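Mucus binding proteinn (Lactobacillus reuteri, PDB 4MT5) probably helps the bacterium adhere to gastrointestinal mucus as a cell-wall-attached surface protein, of which this chain is Mub repeat V. Local coordinates at residues 9-14 / 67-72; 94-99 / 177-182. One frame throughout, in Å; residues are numbered along the deposited sequence.

Interactions 1 and 2 are built alike but lie far apart, their centres about 67 Å from each other on opposite sides of the centre of this elongated chain. In each, an early strand runs parallel to the last strand of its region: 2-10 beside 65-77 in the mucin binding domain, 85-96 beside 174-182 in the Muc B2-like domain. The contacts share no strand, although their strands belong to one mixed sheet. Both are partly buried, with four buried residues apiece. Their chemistry differs: interaction 1 turns polar where strand 2-10 ends, with two histidine-carboxylate bonds and a threonine hydroxyl joining the segments, whereas interaction 2 relies along its strands on valine and tyrosine packing beside the backbone ladder.

Interaction 1. Residues 9-14 / 67-72; sequences VDDTTG and EVHFKH
His69 and Asp11 join side chains where strand 2-10 runs out beside strand 65-77. From its CB, which lies 3.4 Å from Asp11 OD2, the His69 side chain swings back beside its own backbone N (chi1 -68°), and this brings the ring alongside Val9. His69 ND1 donates to the syn lone pair of Asp11 OD1 at 2.7 Å, with the acceptor tilted from the ring plane. His69 CE1 packs against Val9 CB at 3.8 Å, and at the tip NE2 bonds to Glu67 OE1, so both ring nitrogens are tied to carboxylates.

The backbones pair in parallel, first strand to last in the mucin binding domain, consistent with the ubiquitin-like beta-grasp fold. Val9 bonds twice to the other strand, its N donating to Val68 O and its O accepting from Phe70 N, and Asp11 N continues the ladder to Phe70 O. Farther on, His72 NE2 reaches Asp10 OD2 at 3.0 Å with a bent N-H angle of 135°. Thr13 OG1 bonds to that same oxygen from the opposite face of the carboxylate, while OD1 receives Thr12 N in an Asx turn. Thr12 clasps His72 twice: Thr12 OG1 accepts from His72 N at 3.0 Å, and CG2 makes a CH-pi contact 3.7 Å from the ring centroid. His72 ND1 bonds to Asp120. With a carboxylate at each ring nitrogen, His69 and His72 are both probably biased toward the protonated form.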
loop_
_atom_site.group_PDB
_atom_site.type_symbol
_atom_site.label_atom_id
_atom_site.label_comp_id
_atom_site.label_asym_id
_atom_site.label_seq_id
_atom_site.Cartn_x
_atom_site.Cartn_y
_atom_site.Cartn_z
ATOM N N VAL A 9 -17.451 -19.595 7.803
ATOM C CA VAL A 9 -17.880 -18.271 7.365
ATOM C C VAL A 9 -16.742 -17.258 7.228
ATOM O O VAL A 9 -15.950 -17.073 8.130
ATOM C CB VAL A 9 -18.895 -17.697 8.358
ATOM C CG1 VAL A 9 -19.309 -16.337 7.934
ATOM C CG2 VAL A 9 -20.094 -18.590 8.453
ATOM N N ASP A 10 -16.687 -16.593 6.087
ATOM C CA ASP A 10 -15.807 -15.443 5.877
ATOM C C ASP A 10 -16.477 -14.156 6.370
ATOM O O ASP A 10 -17.331 -13.593 5.686
ATOM C CB ASP A 10 -15.451 -15.331 4.383
ATOM C CG ASP A 10 -14.733 -14.042 4.038
ATOM O OD1 ASP A 10 -14.230 -13.363 4.965
ATOM O OD2 ASP A 10 -14.660 -13.709 2.830
ATOM N N ASP A 11 -16.063 -13.687 7.546
ATOM C CA ASP A 11 -16.688 -12.535 8.179
ATOM C C ASP A 11 -16.478 -11.283 7.359
ATOM O O ASP A 11 -17.304 -10.379 7.395
ATOM C CB ASP A 11 -16.189 -12.323 9.615
ATOM C CG ASP A 11 -16.701 -13.407 10.594
ATOM O OD1 ASP A 11 -17.457 -14.302 10.146
ATOM O OD2 ASP A 11 -16.366 -13.361 11.812
ATOM N N THR A 12 -15.390 -11.235 6.596
ATOM C CA THR A 12 -15.076 -10.045 5.792
ATOM C C THR A 12 -16.152 -9.751 4.732
ATOM O O THR A 12 -16.763 -8.674 4.731
ATOM C CB THR A 12 -13.672 -10.140 5.129
ATOM O OG1 THR A 12 -12.648 -10.055 6.127
ATOM C CG2 THR A 12 -13.468 -9.017 4.159
ATOM N N THR A 13 -16.388 -10.714 3.844
ATOM C CA THR A 13 -17.412 -10.572 2.809
ATOM C C THR A 13 -18.820 -10.925 3.301
ATOM O O THR A 13 -19.810 -10.408 2.782
ATOM C CB THR A 13 -17.110 -11.451 1.588
ATOM O OG1 THR A 13 -17.089 -12.833 1.978
ATOM C CG2 THR A 13 -15.781 -11.069 0.960
ATOM N N GLY A 14 -18.905 -11.806 4.293
ATOM C CA GLY A 14 -20.189 -12.259 4.799
ATOM C C GLY A 14 -20.635 -13.598 4.230
ATOM O O GLY A 14 -21.569 -14.221 4.730
ATOM N N GLU A 67 -20.562 -23.081 13.887
ATOM C CA GLU A 67 -19.924 -22.110 12.992
ATOM C C GLU A 67 -18.412 -21.955 13.214
ATOM O O GLU A 67 -17.917 -21.921 14.336
ATOM C CB GLU A 67 -20.628 -20.742 13.072
ATOM C CG GLU A 67 -22.058 -20.703 12.482
ATOM C CD GLU A 67 -22.719 -19.315 12.581
ATOM O OE1 GLU A 67 -22.312 -18.535 13.473
ATOM O OE2 GLU A 67 -23.634 -18.998 11.774
ATOM N N VAL A 68 -17.671 -21.878 12.124
ATOM C CA VAL A 68 -16.251 -21.562 12.207
ATOM C C VAL A 68 -16.061 -20.232 11.496
ATOM O O VAL A 68 -16.271 -20.156 10.289
ATOM C CB VAL A 68 -15.370 -22.659 11.530
ATOM C CG1 VAL A 68 -13.903 -22.289 11.606
ATOM C CG2 VAL A 68 -15.592 -24.017 12.179
ATOM N N HIS A 69 -15.702 -19.175 12.219
ATOM C CA HIS A 69 -15.582 -17.861 11.572
ATOM C C HIS A 69 -14.129 -17.503 11.175
ATOM O O HIS A 69 -13.176 -17.802 11.893
ATOM C CB HIS A 69 -16.235 -16.748 12.425
ATOM C CG HIS A 69 -17.730 -16.843 12.514
ATOM N ND1 HIS A 69 -18.572 -16.311 11.557
ATOM C CD2 HIS A 69 -18.536 -17.408 13.447
ATOM C CE1 HIS A 69 -19.828 -16.546 11.895
ATOM N NE2 HIS A 69 -19.835 -17.213 13.035
ATOM N N PHE A 70 -13.972 -16.884 10.015
ATOM C CA PHE A 70 -12.672 -16.417 9.563
ATOM C C PHE A 70 -12.782 -14.965 9.192
ATOM O O PHE A 70 -13.889 -14.475 8.987
ATOM C CB PHE A 70 -12.243 -17.152 8.310
ATOM C CG PHE A 70 -11.997 -18.611 8.513
ATOM C CD1 PHE A 70 -10.710 -19.090 8.686
ATOM C CD2 PHE A 70 -13.042 -19.510 8.505
ATOM C CE1 PHE A 70 -10.478 -20.432 8.848
ATOM C CE2 PHE A 70 -12.808 -20.850 8.671
ATOM C CZ PHE A 70 -11.528 -21.311 8.845
ATOM N N LYS A 71 -11.639 -14.283 9.108
ATOM C CA LYS A 71 -11.554 -12.959 8.468
ATOM C C LYS A 71 -10.380 -12.966 7.507
ATOM O O LYS A 71 -9.525 -13.852 7.573
ATOM C CB LYS A 71 -11.376 -11.836 9.486
ATOM C CG LYS A 71 -10.123 -11.976 10.338
ATOM C CD LYS A 71 -9.943 -10.786 11.266
ATOM C CE LYS A 71 -9.071 -11.144 12.476
ATOM N NZ LYS A 71 -9.006 -9.969 13.405
ATOM N N HIS A 72 -10.343 -11.993 6.606
ATOM C CA HIS A 72 -9.236 -11.888 5.659
ATOM C C HIS A 72 -7.935 -11.505 6.352
ATOM O O HIS A 72 -7.910 -10.648 7.234
ATOM C CB HIS A 72 -9.546 -10.866 4.570
ATOM C CG HIS A 72 -10.525 -11.349 3.548
ATOM N ND1 HIS A 72 -10.731 -10.700 2.347
ATOM C CD2 HIS A 72 -11.353 -12.421 3.540
ATOM C CE1 HIS A 72 -11.642 -11.350 1.647
ATOM N NE2 HIS A 72 -12.039 -12.396 2.349
#

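Interaction 2. Residues 94-99 / 177-182; sequences HYVDEN and TVVYVG
Thr177 lies beside His94, its OG1 in the plane of the imidazole at the ring edge, 4.0 Å from His94 CD2. Its methyl CG2 approaches Val96 CG2. Val178 follows with two backbone bonds to the neighbouring strand: its N donates to His94 O, and its O accepts from Val96 N at 2.8 Å. On the face it shares with Tyr95, its side chain runs alongside that of Tyr95, with Val178 CB 3.6 Å from Tyr95 CD1 and Val178 CG2 close to Tyr95 CE1. Val179 returns to the face of Thr177 and Val96. There Val179 CG2 meets Val96 CG2 at 3.8 Å, and Val179 CG1, anti to the backbone N (chi1 -175°), extends to Asp97 O at 3.4 Å.

This parallel pairing of strands 85-96 and 174-182 is consistent with a ubiquitin-like beta-grasp architecture for the Muc B2-like domain; strand 155-157 flanks 174-182 as an antiparallel neighbour. Tyr180 N closes the ladder on Val96 O at 3.0 Å, approaching from above the carbonyl plane. The Tyr180 ring presents its edge to Tyr95, Tyr180 CE2 standing 3.9 Å from Tyr95 CD1, which lies in the plane of that ring. Its hydroxyl bonds to Pro150 O, beyond the two strands. At Val181 the contact passes to the loop after strand 85-96: Glu98, bent at chi2 (-72°), lays OE2 3.4 Å from Val181 CG2.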
loop_
_atom_site.group_PDB
_atom_site.type_symbol
_atom_site.label_atom_id
_atom_site.label_comp_id
_atom_site.label_asym_id
_atom_site.label_seq_id
_atom_site.Cartn_x
_atom_site.Cartn_y
_atom_site.Cartn_z
ATOM N N HIS A 94 18.856 24.688 -15.996
ATOM C CA HIS A 94 19.912 24.833 -17.004
ATOM C C HIS A 94 20.406 26.286 -17.081
ATOM O O HIS A 94 19.609 27.227 -17.114
ATOM C CB HIS A 94 19.434 24.371 -18.390
ATOM C CG HIS A 94 19.057 22.921 -18.455
ATOM N ND1 HIS A 94 19.938 21.907 -18.144
ATOM C CD2 HIS A 94 17.895 22.317 -18.809
ATOM C CE1 HIS A 94 19.333 20.742 -18.297
ATOM N NE2 HIS A 94 18.091 20.962 -18.694
ATOM N N TYR A 95 21.722 26.459 -17.106
ATOM C CA TYR A 95 22.310 27.783 -17.250
ATOM C C TYR A 95 23.067 27.908 -18.587
ATOM O O TYR A 95 24.138 27.329 -18.755
ATOM C CB TYR A 95 23.247 28.078 -16.070
ATOM C CG TYR A 95 22.609 27.988 -14.692
ATOM C CD1 TYR A 95 21.800 29.009 -14.206
ATOM C CD2 TYR A 95 22.837 26.889 -13.867
ATOM C CE1 TYR A 95 21.225 28.933 -12.936
ATOM C CE2 TYR A 95 22.267 26.802 -12.596
ATOM C CZ TYR A 95 21.464 27.829 -12.138
ATOM O OH TYR A 95 20.898 27.744 -10.883
ATOM N N VAL A 96 22.518 28.669 -19.535
ATOM C CA VAL A 96 23.099 28.746 -20.881
ATOM C C VAL A 96 23.445 30.162 -21.348
ATOM O O VAL A 96 23.552 31.080 -20.538
ATOM C CB VAL A 96 22.169 28.101 -21.926
ATOM C CG1 VAL A 96 21.995 26.628 -21.633
ATOM C CG2 VAL A 96 20.823 28.802 -21.946
ATOM N N ASP A 97 23.631 30.320 -22.661
ATOM C CA ASP A 97 23.821 31.637 -23.293
ATOM C C ASP A 97 22.959 31.830 -24.556
ATOM O O ASP A 97 21.906 31.207 -24.702
ATOM C CB ASP A 97 25.304 31.909 -23.588
ATOM C CG ASP A 97 25.918 30.908 -24.569
ATOM O OD1 ASP A 97 25.216 30.435 -25.494
ATOM O OD2 ASP A 97 27.126 30.609 -24.421
ATOM N N GLU A 98 23.413 32.682 -25.471
ATOM C CA GLU A 98 22.659 32.971 -26.691
ATOM C C GLU A 98 22.659 31.775 -27.633
ATOM O O GLU A 98 21.680 31.522 -28.346
ATOM C CB GLU A 98 23.256 34.181 -27.411
ATOM C CG GLU A 98 23.560 35.359 -26.502
ATOM C CD GLU A 98 22.309 36.062 -26.011
ATOM O OE1 GLU A 98 21.196 35.716 -26.472
ATOM O OE2 GLU A 98 22.444 36.972 -25.167
ATOM N N ASN A 99 23.774 31.048 -27.627
ATOM C CA ASN A 99 23.941 29.869 -28.470
ATOM C C ASN A 99 23.504 28.590 -27.760
ATOM O O ASN A 99 23.832 27.490 -28.209
ATOM C CB ASN A 99 25.403 29.717 -28.912
ATOM C CG ASN A 99 26.040 31.039 -29.318
ATOM O OD1 ASN A 99 25.352 32.053 -29.515
ATOM N ND2 ASN A 99 27.370 31.034 -29.447
ATOM N N THR A 177 15.059 26.855 -17.567
ATOM C CA THR A 177 16.312 27.278 -18.188
ATOM C C THR A 177 16.634 28.757 -17.932
ATOM O O THR A 177 15.776 29.622 -18.106
ATOM C CB THR A 177 16.262 27.013 -19.698
ATOM O OG1 THR A 177 15.993 25.620 -19.918
ATOM C CG2 THR A 177 17.576 27.381 -20.350
ATOM N N VAL A 178 17.867 29.036 -17.506
ATOM C CA VAL A 178 18.337 30.412 -17.328
ATOM C C VAL A 178 19.319 30.816 -18.437
ATOM O O VAL A 178 20.319 30.129 -18.668
ATOM C CB VAL A 178 19.046 30.603 -15.975
ATOM C CG1 VAL A 178 19.170 32.080 -15.644
ATOM C CG2 VAL A 178 18.294 29.903 -14.893
ATOM N N VAL A 179 19.035 31.931 -19.115
ATOM C CA VAL A 179 19.887 32.404 -20.212
ATOM C C VAL A 179 20.690 33.640 -19.817
ATOM O O VAL A 179 20.134 34.649 -19.382
ATOM C CB VAL A 179 19.086 32.723 -21.495
ATOM C CG1 VAL A 179 20.032 33.085 -22.615
ATOM C CG2 VAL A 179 18.237 31.543 -21.905
ATOM N N TYR A 180 22.003 33.542 -19.976
ATOM C CA TYR A 180 22.909 34.634 -19.655
ATOM C C TYR A 180 23.213 35.483 -20.889
ATOM O O TYR A 180 23.658 34.962 -21.917
ATOM C CB TYR A 180 24.209 34.074 -19.076
ATOM C CG TYR A 180 24.133 33.714 -17.606
ATOM C CD1 TYR A 180 24.738 34.519 -16.639
ATOM C CD2 TYR A 180 23.462 32.567 -17.183
ATOM C CE1 TYR A 180 24.677 34.195 -15.293
ATOM C CE2 TYR A 180 23.391 32.234 -15.832
ATOM C CZ TYR A 180 24.001 33.052 -14.894
ATOM O OH TYR A 180 23.937 32.730 -13.558
ATOM N N VAL A 181 22.968 36.789 -20.786
ATOM C CA VAL A 181 23.253 37.719 -21.881
ATOM C C VAL A 181 24.620 38.371 -21.691
ATOM O O VAL A 181 24.940 38.855 -20.609
ATOM C CB VAL A 181 22.160 38.809 -22.003
ATOM C CG1 VAL A 181 22.600 39.899 -22.956
ATOM C CG2 VAL A 181 20.832 38.192 -22.451
ATOM N N GLY A 182 25.430 38.366 -22.742
ATOM C CA GLY A 182 26.739 38.997 -22.693
ATOM C C GLY A 182 26.685 40.503 -22.479
ATOM O O GLY A 182 25.829 41.194 -23.038
#